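Local coordinates for protein HTH-type transcriptional repressor PhnF (Mycobacterium smegmatis, PDB 3F8M) that represses transcription of the phosphate-uptake operon phnDCE by acting as a DNA-binding GntR-family regulator when phosphate is available in the cell, at residues R81-M86 with T234-M239. Numbering follows the deposited sequence.
Sequences RQPLGM and TFTAVM
Arg81 lies side by side with Thr234 and then crosses Thr236 at about a right angle, all three on one face of the pairing. Its CG runs beside CB of Thr234, and a bend about the CG-CD bond (chi3 56°) carries the guanidinium toward Thr236, whose CG2 sits over one of its faces, 3.7 Å from NH2. A water ties the same pair together, donating to Arg81 O and hydrogen-bonded to Thr236 OG1. The hydroxyl of Thr234 turns elsewhere, to Asp186 of the second subunit.

Gln82 carries the parallel pairing on both its backbone groups. Its N donates to Thr234 O (2.8 Å), while its O accepts from Thr236 N (3.1 Å) with the donor well above the carbonyl plane and also receives a CA-H contact from Phe235. On the other face its side chain, with CG anti to the backbone N (chi1 173°), lies alongside the Phe235 ring; amide and ring planes are only 6° apart, and NE2, weakly hydrogen-bonded to Tyr228 OH, comes within 3.8 Å of CE1. Phe207 and Tyr228 meet that ring edge-to-face.

Pro83 has no N-H to give, but its CA touches Thr236 O at 3.4 Å. Leu84 N then closes the pairing with a bond to the same oxygen (2.8 Å), almost in line with the carbonyl. Beyond it, Leu84 divides its methyls: CD2 meets Phe235 CD1 at 3.9 Å, crossing that side chain at about a right angle, and CD1 meets Ala237 CB at 4.0 Å.

Three backbone bonds, from the N-H groups of Gln82, Thr236 and Leu84, thus fix the register, and they hold strand 233-240 to strand 80-83 while it also pairs antiparallel with a strand of the second subunit.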
loop_
_atom_site.group_PDB
_atom_site.type_symbol
_atom_site.label_atom_id
_atom_site.label_comp_id
_atom_site.label_asym_id
_atom_site.label_seq_id
_atom_site.Cartn_x
_atom_site.Cartn_y
_atom_site.Cartn_z
ATOM N N ARG A 81 11.406 -2.886 3.576
ATOM C CA ARG A 81 10.353 -2.094 4.222
ATOM C C ARG A 81 10.568 -0.618 3.870
ATOM O O ARG A 81 11.400 0.085 4.450
ATOM C CB ARG A 81 10.362 -2.322 5.741
ATOM C CG ARG A 81 9.961 -3.739 6.135
ATOM C CD ARG A 81 10.204 -3.992 7.636
ATOM N NE ARG A 81 9.512 -3.007 8.444
ATOM C CZ ARG A 81 8.259 -3.136 8.880
ATOM N NH1 ARG A 81 7.549 -4.226 8.600
ATOM N NH2 ARG A 81 7.708 -2.164 9.594
ATOM N N GLN A 82 9.848 -0.170 2.870
ATOM C CA GLN A 82 10.066 1.159 2.363
ATOM C C GLN A 82 9.038 2.181 2.852
ATOM O O GLN A 82 7.838 2.016 2.603
ATOM C CB GLN A 82 10.025 1.063 0.852
ATOM C CG GLN A 82 10.072 2.366 0.153
ATOM C CD GLN A 82 10.790 2.237 -1.154
ATOM O OE1 GLN A 82 11.714 2.985 -1.417
ATOM N NE2 GLN A 82 10.370 1.274 -1.986
ATOM N N PRO A 83 9.510 3.254 3.516
ATOM C CA PRO A 83 8.629 4.347 3.933
ATOM C C PRO A 83 7.990 4.983 2.700
ATOM O O PRO A 83 8.661 5.117 1.661
ATOM C CB PRO A 83 9.585 5.335 4.607
ATOM C CG PRO A 83 10.837 4.555 4.897
ATOM C CD PRO A 83 10.922 3.540 3.820
ATOM N N LEU A 84 6.703 5.322 2.774
ATOM C CA LEU A 84 6.093 6.119 1.713
ATOM C C LEU A 84 6.582 7.551 1.904
ATOM O O LEU A 84 6.646 8.067 3.014
ATOM C CB LEU A 84 4.561 6.015 1.703
ATOM C CG LEU A 84 3.945 4.753 1.086
ATOM C CD1 LEU A 84 2.475 4.690 1.459
ATOM C CD2 LEU A 84 4.126 4.692 -0.437
ATOM N N GLY A 85 7.000 8.181 0.823
ATOM C CA GLY A 85 7.501 9.559 0.922
ATOM C C GLY A 85 8.640 9.736 -0.049
ATOM O O GLY A 85 8.695 9.039 -1.057
ATOM N N MET A 86 9.575 10.617 0.303
ATOM C CA MET A 86 10.614 11.093 -0.616
ATOM C C MET A 86 12.008 10.485 -0.362
ATOM O O MET A 86 13.001 10.870 -1.011
ATOM C CB MET A 86 10.638 12.631 -0.578
ATOM C CG MET A 86 9.377 13.253 -1.215
ATOM S SD MET A 86 8.809 14.873 -0.578
ATOM C CE MET A 86 8.022 14.387 0.964
ATOM N N THR A 234 7.371 -4.300 1.395
ATOM C CA THR A 234 6.367 -3.786 2.326
ATOM C C THR A 234 6.456 -2.289 2.333
ATOM O O THR A 234 7.552 -1.754 2.372
ATOM C CB THR A 234 6.628 -4.284 3.765
ATOM O OG1 THR A 234 6.539 -5.701 3.774
ATOM C CG2 THR A 234 5.633 -3.728 4.707
ATOM N N PHE A 235 5.318 -1.599 2.317
ATOM C CA PHE A 235 5.316 -0.163 2.525
ATOM C C PHE A 235 4.856 0.202 3.913
ATOM O O PHE A 235 3.960 -0.432 4.446
ATOM C CB PHE A 235 4.441 0.518 1.484
ATOM C CG PHE A 235 5.022 0.468 0.114
ATOM C CD1 PHE A 235 6.096 1.294 -0.221
ATOM C CD2 PHE A 235 4.544 -0.417 -0.814
ATOM C CE1 PHE A 235 6.652 1.238 -1.467
ATOM C CE2 PHE A 235 5.110 -0.488 -2.066
ATOM C CZ PHE A 235 6.159 0.347 -2.393
ATOM N N THR A 236 5.492 1.211 4.491
ATOM C CA THR A 236 5.150 1.725 5.805
ATOM C C THR A 236 4.842 3.210 5.676
ATOM O O THR A 236 5.421 3.916 4.842
ATOM C CB THR A 236 6.283 1.566 6.834
ATOM O OG1 THR A 236 7.324 2.499 6.534
ATOM C CG2 THR A 236 6.859 0.136 6.842
ATOM N N ALA A 237 3.919 3.682 6.498
ATOM C CA ALA A 237 3.481 5.059 6.411
ATOM C C ALA A 237 3.147 5.510 7.803
ATOM O O ALA A 237 2.313 4.900 8.494
ATOM C CB ALA A 237 2.295 5.191 5.460
ATOM N N VAL A 238 3.846 6.545 8.242
ATOM C CA VAL A 238 3.589 7.135 9.537
ATOM C C VAL A 238 2.893 8.456 9.286
ATOM O O VAL A 238 3.429 9.284 8.541
ATOM C CB VAL A 238 4.890 7.342 10.326
ATOM C CG1 VAL A 238 4.602 7.864 11.718
ATOM C CG2 VAL A 238 5.649 6.051 10.412
ATOM N N MET A 239 1.702 8.642 9.864
ATOM C CA MET A 239 0.923 9.885 9.711
ATOM C C MET A 239 0.718 10.547 11.058
ATOM O O MET A 239 0.532 9.866 12.072
ATOM C CB MET A 239 -0.450 9.644 9.044
ATOM C CG MET A 239 -0.466 8.665 7.857
ATOM S SD MET A 239 -0.396 9.424 6.228
ATOM C CE MET A 239 1.341 9.871 6.054
HETATM O O HOH W 1 9.941 1.319 6.785
#